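Local coordinates for protein chitinase (Chromobacterium violaceum, PDB 4TXG) that probably hydrolyses the O-glycosidic bonds of chitin through a family 18 glycoside hydrolase barrel, and carries sequences related to carbohydrate-binding modules, at residues 201-206 and 298-303; 254-257 and 261-264; 213-216 and 222-225; 187-192 and 601-606. All blocks are in the same frame, centred on the assembly; numbering follows the deposited sequence.

Contact 1: residues 201-206 and 298-303; sequences VNETAP and VAFLRK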
# COMPACT_ATOMS: atom_id res chain seq x y z
N VAL A 201 -12.38 -4.76 17.13
CA VAL A 201 -12.70 -3.33 17.11
C VAL A 201 -13.34 -2.95 18.45
O VAL A 201 -14.08 -1.97 18.52
CB VAL A 201 -13.66 -2.95 15.94
CG1 VAL A 201 -12.95 -3.08 14.58
CG2 VAL A 201 -14.93 -3.80 15.98
N ASN A 202 -13.05 -3.72 19.50
CA ASN A 202 -13.67 -3.53 20.80
C ASN A 202 -15.19 -3.51 20.68
O ASN A 202 -15.86 -2.67 21.28
CB ASN A 202 -13.21 -2.23 21.47
CG ASN A 202 -11.85 -2.36 22.10
OD1 ASN A 202 -11.71 -2.91 23.19
ND2 ASN A 202 -10.84 -1.86 21.42
N GLU A 203 -15.71 -4.44 19.87
CA GLU A 203 -17.14 -4.53 19.63
C GLU A 203 -17.97 -4.70 20.90
O GLU A 203 -19.15 -4.37 20.92
CB GLU A 203 -17.42 -5.69 18.66
CG GLU A 203 -16.68 -6.99 18.98
CD GLU A 203 -15.42 -7.22 18.13
OE1 GLU A 203 -14.44 -6.44 18.24
OE2 GLU A 203 -15.39 -8.20 17.35
N THR A 204 -17.37 -5.21 21.98
CA THR A 204 -18.10 -5.41 23.22
C THR A 204 -18.02 -4.22 24.19
O THR A 204 -18.66 -4.23 25.24
CB THR A 204 -17.61 -6.67 23.97
OG1 THR A 204 -16.25 -6.47 24.38
CG2 THR A 204 -17.72 -7.89 23.08
N ALA A 205 -17.23 -3.21 23.84
CA ALA A 205 -17.12 -2.04 24.72
C ALA A 205 -18.32 -1.12 24.55
O ALA A 205 -18.67 -0.74 23.43
CB ALA A 205 -15.83 -1.28 24.44
N PRO A 206 -18.98 -0.78 25.67
CA PRO A 206 -20.12 0.14 25.61
C PRO A 206 -19.73 1.47 24.98
O PRO A 206 -18.71 2.04 25.35
CB PRO A 206 -20.51 0.33 27.08
CG PRO A 206 -19.98 -0.89 27.77
CD PRO A 206 -18.72 -1.25 27.04
N VAL A 298 -12.15 -14.74 9.90
CA VAL A 298 -13.28 -15.43 9.28
C VAL A 298 -14.57 -15.16 10.08
O VAL A 298 -15.60 -14.81 9.51
CB VAL A 298 -13.03 -16.96 9.19
CG1 VAL A 298 -14.31 -17.69 8.84
CG2 VAL A 298 -11.94 -17.26 8.16
N ALA A 299 -14.49 -15.28 11.40
CA ALA A 299 -15.68 -15.09 12.23
C ALA A 299 -16.18 -13.65 12.16
O ALA A 299 -17.39 -13.40 12.18
CB ALA A 299 -15.38 -15.48 13.67
N PHE A 300 -15.23 -12.71 12.09
CA PHE A 300 -15.56 -11.28 12.03
C PHE A 300 -16.25 -10.93 10.72
O PHE A 300 -17.28 -10.24 10.71
CB PHE A 300 -14.28 -10.46 12.20
CG PHE A 300 -14.51 -8.99 12.36
CD1 PHE A 300 -14.58 -8.15 11.26
CD2 PHE A 300 -14.61 -8.44 13.63
CE1 PHE A 300 -14.77 -6.77 11.43
CE2 PHE A 300 -14.79 -7.07 13.81
CZ PHE A 300 -14.86 -6.24 12.71
N LEU A 301 -15.69 -11.40 9.60
CA LEU A 301 -16.32 -11.19 8.30
C LEU A 301 -17.75 -11.74 8.25
O LEU A 301 -18.67 -11.09 7.73
CB LEU A 301 -15.50 -11.85 7.19
CG LEU A 301 -14.07 -11.37 6.99
CD1 LEU A 301 -13.50 -11.88 5.67
CD2 LEU A 301 -13.97 -9.87 7.07
N ARG A 302 -17.93 -12.94 8.78
CA ARG A 302 -19.25 -13.57 8.81
C ARG A 302 -20.24 -12.80 9.68
O ARG A 302 -21.42 -12.69 9.36
CB ARG A 302 -19.14 -15.01 9.29
CG ARG A 302 -18.61 -15.95 8.23
CD ARG A 302 -18.20 -17.29 8.81
NE ARG A 302 -18.02 -18.29 7.75
CZ ARG A 302 -17.47 -19.48 7.93
NH1 ARG A 302 -17.02 -19.85 9.13
NH2 ARG A 302 -17.37 -20.33 6.91
N LYS A 303 -19.74 -12.26 10.79
CA LYS A 303 -20.61 -11.60 11.77
C LYS A 303 -21.13 -10.25 11.29
O LYS A 303 -22.30 -9.90 11.52
CB LYS A 303 -19.87 -11.41 13.09
CG LYS A 303 -20.71 -10.79 14.19
CD LYS A 303 -19.94 -10.80 15.51
CE LYS A 303 -20.81 -10.36 16.68
NZ LYS A 303 -20.00 -10.35 17.93
O HOH W 1 -16.90 -10.23 17.58

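Contact 2: residues 254-257 and 261-264; sequences GWAE and YFDA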
# COMPACT_ATOMS: atom_id res chain seq x y z
N GLY A 254 -2.38 -0.25 11.03
CA GLY A 254 -2.08 1.16 10.89
C GLY A 254 -0.87 1.53 11.73
O GLY A 254 -0.31 0.68 12.42
N TRP A 255 -0.47 2.79 11.69
CA TRP A 255 0.76 3.23 12.35
C TRP A 255 0.67 3.08 13.87
O TRP A 255 1.60 2.58 14.50
CB TRP A 255 1.08 4.67 11.97
CG TRP A 255 2.43 5.19 12.47
CD1 TRP A 255 2.64 6.24 13.32
CD2 TRP A 255 3.73 4.69 12.14
NE1 TRP A 255 3.98 6.42 13.54
CE2 TRP A 255 4.68 5.48 12.83
CE3 TRP A 255 4.20 3.64 11.33
CZ2 TRP A 255 6.05 5.27 12.72
CZ3 TRP A 255 5.57 3.43 11.23
CH2 TRP A 255 6.48 4.23 11.93
N ALA A 256 -0.46 3.48 14.45
CA ALA A 256 -0.62 3.49 15.90
C ALA A 256 -0.95 2.12 16.49
O ALA A 256 -0.58 1.82 17.63
CB ALA A 256 -1.70 4.50 16.31
N GLU A 257 -1.67 1.29 15.74
CA GLU A 257 -2.14 0.03 16.32
C GLU A 257 -1.64 -1.22 15.60
O GLU A 257 -2.23 -2.29 15.70
CB GLU A 257 -3.67 0.03 16.38
CG GLU A 257 -4.23 1.09 17.33
CD GLU A 257 -5.72 0.93 17.62
OE1 GLU A 257 -6.53 1.23 16.72
OE2 GLU A 257 -6.07 0.50 18.74
N TYR A 261 -2.73 -1.40 21.13
CA TYR A 261 -4.11 -0.93 20.98
C TYR A 261 -4.44 0.06 22.09
O TYR A 261 -3.80 0.07 23.13
CB TYR A 261 -5.10 -2.10 20.98
CG TYR A 261 -4.98 -3.02 22.18
CD1 TYR A 261 -5.66 -2.75 23.36
CD2 TYR A 261 -4.20 -4.17 22.11
CE1 TYR A 261 -5.55 -3.60 24.45
CE2 TYR A 261 -4.09 -5.02 23.19
CZ TYR A 261 -4.77 -4.73 24.36
OH TYR A 261 -4.65 -5.59 25.42
N PHE A 262 -5.44 0.89 21.85
CA PHE A 262 -5.81 1.91 22.82
C PHE A 262 -6.85 1.38 23.80
O PHE A 262 -7.72 0.60 23.41
CB PHE A 262 -6.34 3.16 22.10
CG PHE A 262 -5.28 3.87 21.33
CD1 PHE A 262 -4.39 4.71 21.97
CD2 PHE A 262 -5.17 3.69 19.96
CE1 PHE A 262 -3.39 5.36 21.26
CE2 PHE A 262 -4.18 4.35 19.24
CZ PHE A 262 -3.29 5.18 19.90
N ASP A 263 -6.75 1.78 25.06
CA ASP A 263 -7.72 1.33 26.05
C ASP A 263 -8.86 2.34 26.18
O ASP A 263 -8.90 3.33 25.45
CB ASP A 263 -7.06 1.07 27.42
CG ASP A 263 -6.47 2.33 28.06
OD1 ASP A 263 -6.77 3.46 27.64
OD2 ASP A 263 -5.69 2.17 29.03
N ALA A 264 -9.77 2.08 27.11
CA ALA A 264 -10.97 2.90 27.29
C ALA A 264 -10.64 4.35 27.68
O ALA A 264 -11.44 5.26 27.44
CB ALA A 264 -11.88 2.27 28.33
O HOH W 2 -8.21 0.54 20.18

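Contact 3: residues 213-216 and 222-225; sequences MSWP and EMDA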
# COMPACT_ATOMS: atom_id res chain seq x y z
N MET A 213 -23.05 2.80 18.80
CA MET A 213 -23.15 4.25 18.75
C MET A 213 -24.30 4.60 17.83
O MET A 213 -24.60 3.86 16.89
CB MET A 213 -21.82 4.86 18.29
CG MET A 213 -21.82 6.38 18.20
SD MET A 213 -20.17 7.03 17.92
CE MET A 213 -19.37 6.74 19.50
N SER A 214 -24.96 5.72 18.09
CA SER A 214 -26.02 6.16 17.19
C SER A 214 -25.95 7.67 17.06
O SER A 214 -25.27 8.34 17.84
CB SER A 214 -27.40 5.71 17.68
OG SER A 214 -27.75 6.35 18.89
N TRP A 215 -26.64 8.20 16.06
CA TRP A 215 -26.59 9.62 15.74
C TRP A 215 -28.00 10.17 15.57
O TRP A 215 -28.44 10.41 14.44
CB TRP A 215 -25.75 9.86 14.48
CG TRP A 215 -24.29 9.53 14.68
CD1 TRP A 215 -23.32 10.36 15.14
CD2 TRP A 215 -23.65 8.26 14.44
NE1 TRP A 215 -22.11 9.71 15.19
CE2 TRP A 215 -22.29 8.42 14.76
CE3 TRP A 215 -24.10 7.02 13.97
CZ2 TRP A 215 -21.37 7.37 14.64
CZ3 TRP A 215 -23.18 5.98 13.84
CH2 TRP A 215 -21.83 6.16 14.18
N PRO A 216 -28.72 10.34 16.69
CA PRO A 216 -30.12 10.80 16.68
C PRO A 216 -30.26 12.10 15.93
O PRO A 216 -29.45 13.01 16.15
CB PRO A 216 -30.43 11.00 18.17
CG PRO A 216 -29.44 10.16 18.89
CD PRO A 216 -28.20 10.19 18.06
N GLU A 222 -29.82 6.89 10.31
CA GLU A 222 -30.74 6.11 11.14
C GLU A 222 -30.33 4.64 11.21
O GLU A 222 -29.91 4.05 10.20
CB GLU A 222 -32.18 6.23 10.61
CG GLU A 222 -32.73 7.66 10.58
CD GLU A 222 -32.39 8.42 9.30
OE1 GLU A 222 -31.65 7.89 8.44
OE2 GLU A 222 -32.87 9.56 9.14
N MET A 223 -30.46 4.06 12.39
CA MET A 223 -30.08 2.67 12.63
C MET A 223 -31.14 1.72 12.10
O MET A 223 -32.34 1.98 12.20
CB MET A 223 -29.86 2.43 14.13
CG MET A 223 -28.65 3.17 14.70
SD MET A 223 -27.10 2.50 14.08
CE MET A 223 -26.29 3.97 13.44
N ASP A 224 -30.68 0.62 11.52
CA ASP A 224 -31.55 -0.51 11.16
C ASP A 224 -31.75 -1.34 12.42
O ASP A 224 -30.81 -1.96 12.91
CB ASP A 224 -30.91 -1.33 10.03
CG ASP A 224 -31.73 -2.56 9.63
OD1 ASP A 224 -32.71 -2.93 10.32
OD2 ASP A 224 -31.38 -3.18 8.60
N ALA A 225 -32.98 -1.37 12.93
CA ALA A 225 -33.26 -2.09 14.17
C ALA A 225 -33.10 -3.60 14.04
O ALA A 225 -33.08 -4.31 15.05
CB ALA A 225 -34.68 -1.76 14.65

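Contact 4: residues 187-192 and 601-606; sequences NYAFAH and MFWELA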
# COMPACT_ATOMS: atom_id res chain seq x y z
N ASN A 187 -12.56 0.78 2.92
CA ASN A 187 -11.77 0.16 3.98
C ASN A 187 -12.07 0.85 5.30
O ASN A 187 -11.89 2.06 5.42
CB ASN A 187 -10.28 0.27 3.69
CG ASN A 187 -9.82 -0.61 2.55
OD1 ASN A 187 -10.51 -1.53 2.13
ND2 ASN A 187 -8.61 -0.33 2.05
N TYR A 188 -12.50 0.08 6.30
CA TYR A 188 -12.77 0.64 7.62
C TYR A 188 -11.52 0.62 8.48
O TYR A 188 -10.94 -0.45 8.72
CB TYR A 188 -13.89 -0.16 8.29
CG TYR A 188 -14.29 0.33 9.66
CD1 TYR A 188 -13.57 -0.05 10.80
CD2 TYR A 188 -15.39 1.16 9.82
CE1 TYR A 188 -13.96 0.39 12.07
CE2 TYR A 188 -15.77 1.61 11.07
CZ TYR A 188 -15.06 1.22 12.19
OH TYR A 188 -15.46 1.66 13.43
N ALA A 189 -11.14 1.79 8.98
CA ALA A 189 -9.92 1.95 9.79
C ALA A 189 -10.25 2.36 11.22
O ALA A 189 -10.93 3.37 11.41
CB ALA A 189 -9.02 3.02 9.14
N PHE A 190 -9.80 1.63 12.25
CA PHE A 190 -8.98 0.41 12.18
C PHE A 190 -9.47 -0.64 13.16
O PHE A 190 -9.90 -0.31 14.27
CB PHE A 190 -7.52 0.68 12.55
CG PHE A 190 -6.72 1.34 11.47
CD1 PHE A 190 -6.38 0.64 10.32
CD2 PHE A 190 -6.24 2.63 11.64
CE1 PHE A 190 -5.62 1.25 9.34
CE2 PHE A 190 -5.48 3.24 10.67
CZ PHE A 190 -5.17 2.54 9.52
N ALA A 191 -9.34 -1.91 12.78
CA ALA A 191 -9.29 -2.99 13.76
C ALA A 191 -7.85 -3.15 14.24
O ALA A 191 -6.91 -2.62 13.64
CB ALA A 191 -9.83 -4.30 13.18
N HIS A 192 -7.66 -3.88 15.34
CA HIS A 192 -6.32 -4.16 15.83
C HIS A 192 -6.23 -5.64 16.19
O HIS A 192 -7.22 -6.35 16.16
CB HIS A 192 -5.98 -3.29 17.04
CG HIS A 192 -6.89 -3.51 18.21
ND1 HIS A 192 -8.03 -2.77 18.42
CD2 HIS A 192 -6.81 -4.39 19.24
CE1 HIS A 192 -8.63 -3.19 19.53
NE2 HIS A 192 -7.90 -4.17 20.05
N MET A 601 -6.33 4.24 -4.42
CA MET A 601 -6.77 4.19 -3.04
C MET A 601 -6.54 5.59 -2.47
O MET A 601 -5.64 6.29 -2.93
CB MET A 601 -6.00 3.10 -2.27
CG MET A 601 -6.15 3.11 -0.76
SD MET A 601 -4.96 4.26 -0.01
CE MET A 601 -3.45 3.28 -0.07
N PHE A 602 -7.34 6.03 -1.50
CA PHE A 602 -7.03 7.31 -0.86
C PHE A 602 -7.29 7.27 0.64
O PHE A 602 -8.20 6.59 1.12
CB PHE A 602 -7.81 8.46 -1.53
CG PHE A 602 -9.27 8.21 -1.68
CD1 PHE A 602 -10.15 8.57 -0.67
CD2 PHE A 602 -9.79 7.63 -2.82
CE1 PHE A 602 -11.51 8.35 -0.80
CE2 PHE A 602 -11.15 7.40 -2.95
CZ PHE A 602 -12.01 7.76 -1.94
N TRP A 603 -6.43 7.98 1.37
CA TRP A 603 -6.60 8.24 2.79
C TRP A 603 -6.81 9.74 2.93
O TRP A 603 -5.93 10.49 2.51
CB TRP A 603 -5.35 7.82 3.57
CG TRP A 603 -5.48 8.07 5.02
CD1 TRP A 603 -5.35 9.27 5.67
CD2 TRP A 603 -5.81 7.11 6.02
NE1 TRP A 603 -5.59 9.12 7.01
CE2 TRP A 603 -5.85 7.79 7.26
CE3 TRP A 603 -6.05 5.73 6.00
CZ2 TRP A 603 -6.14 7.15 8.46
CZ3 TRP A 603 -6.34 5.09 7.19
CH2 TRP A 603 -6.38 5.80 8.41
N GLU A 604 -7.92 10.22 3.49
CA GLU A 604 -9.08 9.45 3.93
C GLU A 604 -10.32 10.16 3.39
O GLU A 604 -10.24 11.31 2.96
CB GLU A 604 -9.15 9.38 5.47
CG GLU A 604 -9.11 10.78 6.09
CD GLU A 604 -9.35 10.80 7.59
OE1 GLU A 604 -8.38 11.06 8.35
OE2 GLU A 604 -10.51 10.58 8.01
N LEU A 605 -11.47 9.49 3.44
CA LEU A 605 -12.70 10.05 2.87
C LEU A 605 -13.03 11.44 3.42
O LEU A 605 -13.44 12.34 2.67
CB LEU A 605 -13.86 9.08 3.11
CG LEU A 605 -13.87 7.89 2.15
CD1 LEU A 605 -14.63 6.71 2.74
CD2 LEU A 605 -14.50 8.31 0.83
N ALA A 606 -12.83 11.64 4.72
CA ALA A 606 -13.22 12.90 5.36
C ALA A 606 -12.39 14.11 4.91
O ALA A 606 -12.75 15.25 5.20
CB ALA A 606 -13.15 12.76 6.86

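Contact 1: residues 201-206 and 298-303
Val201 and Phe300 mark the closest backbone approach, with CA atoms 9.9 Å apart, between a loop that makes a type I turn from Asn202 to Ala205 and a helix that presents one side to it. The phenyl ring of Phe300 bridges the gap, its outer edge directed at the loop. Val201 CG2 meets that edge near the ring plane, 3.9 Å from Phe300 CE2. Glu203 OE2 reaches the same edge, 3.8 Å from CE2 of Phe300, with the carboxylate turned 71° from the ring. A bend at chi2 (-100°) folds the Glu203 chain back over its own loop, where OE1 accepts the N-H of Val201 at 2.9 Å, nearly along the C-O axis. Glu203 OE2 takes a hydrogen from a water at 2.5 Å. That water in turn accepts from Lys303 NZ at 3.1 Å, so the two opposite charges are linked through solvent, not by direct contact. One carboxylate thus ties down its own loop and faces the helix. On the barrel side, Val201 and Phe300 both pack on Ile250 of strand 247-253, and Val298 and Leu301 lie against helix 338-360, so the contact joins the loop after strand 199-200 to helix 287-304 over the barrel wall.

Contact 2: residues 254-257 and 261-264
Glu257 OE2 is held by two donors: the backbone N of Phe262 at 3.2 Å and a water at 2.6 Å. The N-H of Phe262 points at the oxygen with an angle of 152° and meets it on the anti side, 26° out of the carboxylate plane. The same N-H also reaches the water, 3.3 Å from Phe262 N, and is therefore shared between carboxylate and solvent in a small closed ring of bonds. OE2 is brought there by a side chain that runs extended beyond CG (chi2 -169°), past Tyr261, whose CA lies 3.3 Å from Glu257 OE2. On its way the aliphatic part of Glu257 brushes the Phe262 ring, CG standing 3.8 Å from CE2 of Phe262. Ala256 CB adds a second apolar touch, 3.8 Å from the same Phe262 CE2, at the ring edge and near its plane. The Tyr261 ring leads off from the contact to meet His192. Strand 261-262 pairs with strand 268-269 in a small hairpin, and Arg268 NE of that partner strand bonds the carbonyl O of Ala256. The carboxylate, together with the Arg268 bond, ties together a surface turn after strand 247-253. Two donors on OE2 would probably stabilise the ionised form of Glu257, while the Phe262 ring packs against the aliphatic part of the Glu257 chain.

Contact 3: residues 213-216 and 222-225
The Trp215 indole meets Met223 at its edge, the methyl CE lying near the ring plane and 3.7 Å from Trp215 CZ3. Over one face of the same indole sits Met213 CG, 3.7 Å above the plane and offset toward the rim; Lys167 makes a cation-pi contact with the ring, and His232 brings a second ring against it. Met223 CE also lies 3.8 Å from CE3 of Trp215, so it sits against the CE3-CZ3 side of the six-membered ring. Met223 gets it there by folding: the chain bends at chi2 (-69°) and again at chi3 (127°), which turns CE back toward the indole. The thioether remains close to the opposite backbone, with Met223 SD 4.0 Å from Met213 O. Nearer the main chain, Met223 CG touches Ser214 CB at 4.1 Å. Trp215 NE1 bonds Thr165 O, which anchors the polar side of the indole, and Met223 continues onto Asn234 and Leu235 of helix 231-242. The contact therefore pins two arms of the long loop that precedes this helix. Its chemistry is dispersion between a flexible thioether and an aromatic edge, without hydrogen bonds between residues 213-216 and 222-225, while the polar anchoring of the indole is supplied by the neighbouring loop.

Contact 4: residues 187-192 and 601-606
Phe190 and Trp603 form the aromatic part of this contact: their planes are only 22° apart, yet the rings are displaced along those planes, with little of one lying over the other. The phenyl centroid of Phe190 stands 5.6 Å from that of the six-membered indole ring of Trp603. The touching is done by outer carbons, Phe190 CE2 to Trp603 CH2 at 3.5 Å and Phe190 CZ to Trp603 CZ3 at 3.6 Å. The indole reaches across because CG of Trp603 stands opposite the backbone N (chi1 180°).

Aliphatic packing comes from Ala189, whose CB lies 3.9 Å from Trp603 CH2. That same methyl is centred over one face of Phe190, 3.5 Å above its plane, and so touches both aromatics at once, the face of Phe190 and the CZ3-CH2 end of the indole.

Two non-proline cis peptides shape the backbone, one before Phe190 and one before Glu604, consistent with those known in other family 18 chitinases. Both strands, 185-193 and 599-603, flank strand 155-161 in the parallel barrel. Polar bonding is turned to other partners, Glu604 OE2 being bound to Arg164 and Thr161. A cesium ion lies about 4 Å from the Trp603 side chain. Chemically this is a hydrocarbon layer at the barrel's carboxy-terminal end; by analogy with relatives, the indole probably forms part of the floor of the sugar-binding cleft.

Contact 4 is the innermost, its centre about 12 Å from that of the chain, and the loop it closes encloses the other three. Contacts 1 and 2 both touch its segment 187-192: Val201 CG1 lies 3.6 Å from Ala191 CB, while Tyr261 CB lies 3.4 Å from His192 CD2. Gly254 CA also meets Phe190 CZ at 3.7 Å. Strand 308-312 holds the middle of the family's DxxDxDxE motif, which ends at Glu314, by family analogy the probable acid. Phe190 packs on Asp312, Gly254 bonds Asp312 through the backbone and Trp255 packs on Glu314, so contacts 4 and 2 border the probable active site. Contact 3 is peripheral, its centre about 18 Å from that of contact 1.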